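Local coordinates for protein Cow rumen GH26 endo-mannanase (Metagenome, PDB 6UEH) that probably hydrolyses internal beta-1,4-mannosidic linkages of mannans such as galactomannan, as a ruminal endo-mannanase of glycoside hydrolase family 26, at residues L363-P368 / Y412-F417. Numbering follows the deposited sequence.
Sequences LYAWSP and YTLLNF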
ATOM      1  N   LEU A 363       5.341   0.941  -1.287  1.00 15.51           N
ATOM      2  CA  LEU A 363       5.198   0.863  -2.729  1.00 16.11           C
ATOM      3  C   LEU A 363       3.946   1.629  -3.110  1.00 17.41           C
ATOM      4  O   LEU A 363       3.039   1.790  -2.292  1.00 16.31           O
ATOM      5  CB  LEU A 363       5.115  -0.590  -3.212  1.00 15.92           C
ATOM      6  CG  LEU A 363       6.391  -1.436  -3.175  1.00 15.19           C
ATOM      7  CD1 LEU A 363       6.087  -2.877  -3.554  1.00 16.70           C
ATOM      8  CD2 LEU A 363       7.449  -0.859  -4.098  1.00 18.43           C
ATOM      9  N   TYR A 364       3.903   2.117  -4.342  1.00 18.72           N
ATOM     10  CA  TYR A 364       2.679   2.694  -4.873  1.00 21.23           C
ATOM     11  C   TYR A 364       2.138   1.795  -5.979  1.00 22.25           C
ATOM     12  O   TYR A 364       2.770   0.809  -6.347  1.00 22.85           O
ATOM     13  CB  TYR A 364       2.924   4.116  -5.377  1.00 22.63           C
ATOM     14  CG  TYR A 364       3.080   5.110  -4.249  1.00 21.92           C
ATOM     15  CD1 TYR A 364       1.971   5.725  -3.682  1.00 21.94           C
ATOM     16  CD2 TYR A 364       4.334   5.414  -3.732  1.00 22.11           C
ATOM     17  CE1 TYR A 364       2.106   6.626  -2.643  1.00 21.91           C
ATOM     18  CE2 TYR A 364       4.479   6.316  -2.694  1.00 22.25           C
ATOM     19  CZ  TYR A 364       3.363   6.918  -2.153  1.00 22.84           C
ATOM     20  OH  TYR A 364       3.501   7.814  -1.118  1.00 23.48           O
ATOM     21  N   ALA A 365       0.960   2.127  -6.492  1.00 22.29           N
ATOM     22  CA  ALA A 365       0.323   1.297  -7.505  1.00 23.74           C
ATOM     23  C   ALA A 365      -0.122   2.122  -8.705  1.00 24.86           C
ATOM     24  O   ALA A 365      -1.125   1.805  -9.343  1.00 25.64           O
ATOM     25  CB  ALA A 365      -0.861   0.556  -6.907  1.00 24.49           C
ATOM     26  N   TRP A 366       0.628   3.178  -9.009  1.00 20.59           N
ATOM     27  CA  TRP A 366       0.282   4.070 -10.114  1.00 22.98           C
ATOM     28  C   TRP A 366       0.293   3.343 -11.454  1.00 24.83           C
ATOM     29  O   TRP A 366      -0.587   3.541 -12.289  1.00 25.52           O
ATOM     30  CB  TRP A 366       1.246   5.261 -10.178  1.00 23.93           C
ATOM     31  CG  TRP A 366       1.425   5.996  -8.886  1.00 23.98           C
ATOM     32  CD1 TRP A 366       2.605   6.249  -8.246  1.00 23.68           C
ATOM     33  CD2 TRP A 366       0.398   6.583  -8.076  1.00 24.79           C
ATOM     34  NE1 TRP A 366       2.376   6.954  -7.090  1.00 24.41           N
ATOM     35  CE2 TRP A 366       1.028   7.171  -6.962  1.00 24.71           C
ATOM     36  CE3 TRP A 366      -0.995   6.668  -8.184  1.00 25.50           C
ATOM     37  CZ2 TRP A 366       0.317   7.834  -5.964  1.00 25.51           C
ATOM     38  CZ3 TRP A 366      -1.700   7.325  -7.191  1.00 25.47           C
ATOM     39  CH2 TRP A 366      -1.042   7.900  -6.096  1.00 25.22           C
ATOM     40  N   SER A 367       1.303   2.501 -11.647  1.00 25.43           N
ATOM     41  CA  SER A 367       1.497   1.794 -12.905  1.00 25.35           C
ATOM     42  C   SER A 367       2.289   0.519 -12.631  1.00 25.78           C
ATOM     43  O   SER A 367       2.786   0.338 -11.520  1.00 25.87           O
ATOM     44  CB  SER A 367       2.226   2.689 -13.912  1.00 25.34           C
ATOM     45  OG  SER A 367       3.590   2.846 -13.561  1.00 23.51           O
ATOM     46  N   PRO A 368       2.398  -0.378 -13.626  1.00 26.27           N
ATOM     47  CA  PRO A 368       3.256  -1.553 -13.435  1.00 25.83           C
ATOM     48  C   PRO A 368       4.702  -1.199 -13.078  1.00 24.28           C
ATOM     49  O   PRO A 368       5.356  -1.967 -12.371  1.00 23.28           O
ATOM     50  CB  PRO A 368       3.190  -2.252 -14.794  1.00 28.18           C
ATOM     51  CG  PRO A 368       1.850  -1.893 -15.321  1.00 28.75           C
ATOM     52  CD  PRO A 368       1.588  -0.487 -14.855  1.00 28.29           C
ATOM     53  N   TYR A 412      -4.753  -5.373  -4.053  1.00 18.67           N
ATOM     54  CA  TYR A 412      -4.455  -6.558  -4.849  1.00 20.14           C
ATOM     55  C   TYR A 412      -3.417  -6.294  -5.939  1.00 20.09           C
ATOM     56  O   TYR A 412      -2.738  -7.218  -6.386  1.00 20.83           O
ATOM     57  CB  TYR A 412      -5.743  -7.133  -5.439  1.00 21.47           C
ATOM     58  CG  TYR A 412      -6.523  -7.895  -4.396  1.00 21.90           C
ATOM     59  CD1 TYR A 412      -6.116  -9.160  -3.995  1.00 23.24           C
ATOM     60  CD2 TYR A 412      -7.635  -7.338  -3.780  1.00 20.79           C
ATOM     61  CE1 TYR A 412      -6.805  -9.860  -3.025  1.00 23.96           C
ATOM     62  CE2 TYR A 412      -8.333  -8.034  -2.809  1.00 21.76           C
ATOM     63  CZ  TYR A 412      -7.912  -9.296  -2.437  1.00 23.44           C
ATOM     64  OH  TYR A 412      -8.597  -9.997  -1.471  1.00 24.59           O
ATOM     65  N   THR A 413      -3.278  -5.038  -6.349  1.00 18.99           N
ATOM     66  CA  THR A 413      -2.194  -4.665  -7.253  1.00 19.75           C
ATOM     67  C   THR A 413      -0.851  -4.854  -6.545  1.00 19.16           C
ATOM     68  O   THR A 413       0.079  -5.451  -7.097  1.00 18.74           O
ATOM     69  CB  THR A 413      -2.327  -3.207  -7.737  1.00 20.73           C
ATOM     70  OG1 THR A 413      -3.510  -3.076  -8.533  1.00 21.84           O
ATOM     71  CG2 THR A 413      -1.118  -2.799  -8.571  1.00 20.47           C
ATOM     72  N   LEU A 414      -0.766  -4.355  -5.316  1.00 17.66           N
ATOM     73  CA  LEU A 414       0.431  -4.519  -4.499  1.00 17.50           C
ATOM     74  C   LEU A 414       0.679  -5.988  -4.168  1.00 18.30           C
ATOM     75  O   LEU A 414       1.823  -6.434  -4.130  1.00 18.65           O
ATOM     76  CB  LEU A 414       0.317  -3.697  -3.211  1.00 16.86           C
ATOM     77  CG  LEU A 414       0.314  -2.178  -3.389  1.00 17.13           C
ATOM     78  CD1 LEU A 414       0.091  -1.469  -2.063  1.00 16.44           C
ATOM     79  CD2 LEU A 414       1.614  -1.722  -4.025  1.00 15.79           C
ATOM     80  N   LEU A 415      -0.394  -6.737  -3.931  1.00 18.08           N
ATOM     81  CA  LEU A 415      -0.275  -8.156  -3.600  1.00 19.03           C
ATOM     82  C   LEU A 415       0.349  -8.930  -4.748  1.00 19.72           C
ATOM     83  O   LEU A 415       1.248  -9.746  -4.549  1.00 19.55           O
ATOM     84  CB  LEU A 415      -1.644  -8.743  -3.239  1.00 19.88           C
ATOM     85  CG  LEU A 415      -1.695 -10.212  -2.803  1.00 20.56           C
ATOM     86  CD1 LEU A 415      -2.733 -10.404  -1.714  1.00 20.55           C
ATOM     87  CD2 LEU A 415      -1.998 -11.126  -3.986  1.00 21.20           C
ATOM     88  N   ASN A 416      -0.133  -8.669  -5.953  1.00 21.65           N
ATOM     89  CA  ASN A 416       0.394  -9.352  -7.119  1.00 24.39           C
ATOM     90  C   ASN A 416       1.805  -8.885  -7.465  1.00 22.99           C
ATOM     91  O   ASN A 416       2.580  -9.646  -8.041  1.00 23.57           O
ATOM     92  CB  ASN A 416      -0.551  -9.171  -8.304  1.00 26.84           C
ATOM     93  CG  ASN A 416      -1.819  -9.991  -8.154  1.00 28.65           C
ATOM     94  OD1 ASN A 416      -1.806 -11.207  -8.342  1.00 31.25           O
ATOM     95  ND2 ASN A 416      -2.918  -9.332  -7.803  1.00 27.36           N
ATOM     96  N   PHE A 417       2.138  -7.649  -7.097  1.00 21.28           N
ATOM     97  CA  PHE A 417       3.505  -7.147  -7.251  1.00 20.97           C
ATOM     98  C   PHE A 417       4.500  -8.077  -6.560  1.00 21.13           C
ATOM     99  O   PHE A 417       5.509  -8.467  -7.143  1.00 21.45           O
ATOM    100  CB  PHE A 417       3.646  -5.734  -6.676  1.00 20.58           C
ATOM    101  CG  PHE A 417       3.345  -4.634  -7.658  1.00 21.74           C
ATOM    102  CD1 PHE A 417       3.161  -4.907  -9.003  1.00 22.72           C
ATOM    103  CD2 PHE A 417       3.262  -3.317  -7.230  1.00 21.49           C
ATOM    104  CE1 PHE A 417       2.889  -3.889  -9.901  1.00 23.47           C
ATOM    105  CE2 PHE A 417       2.993  -2.297  -8.122  1.00 22.02           C
ATOM    106  CZ  PHE A 417       2.806  -2.582  -9.459  1.00 23.54           C
TER
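Ala365 and Thr413 bring the two backbones closest, 6.5 Å between their CA atoms, where the irregular segment 363-368 runs past the last turns of helix 408-417 with no hydrogen bond between them. The ring of Phe417 reaches into the loop edge first: its CE2 lies 3.6 Å from Tyr364 O and its CZ equally near Ser367 O, both oxygens close to the ring plane, so the C-H rim, probably slightly positive, faces carbonyls. Tyr364 O, buried here, has no hydrogen-bond partner; besides this rim it meets Leu414 CD2, 3.6 Å away. That same methyl packs 3.8 Å from Leu363 CB. With OG1 beside the backbone N (chi1 -65°) and bonded back to Pro409 O in the preceding turn, Thr413 sets CG2 3.8 Å from Ala365 CB. Cutting Phe417 back to an alanine is likely to take the aromatic rim chiefly from Tyr364 O, since Ser367 O keeps a weak bond to Ser370 OG, and to open a gap between loop and helix. Leu414 also touches Ile424 and Tyr385 on the neighbouring strands. The arrangement belongs to the TIM barrel of family 26: the loop at the C-terminal end of strand 357-362 packs against helix 408-417, which lies between strands 382-387 and 423-429 in the chain.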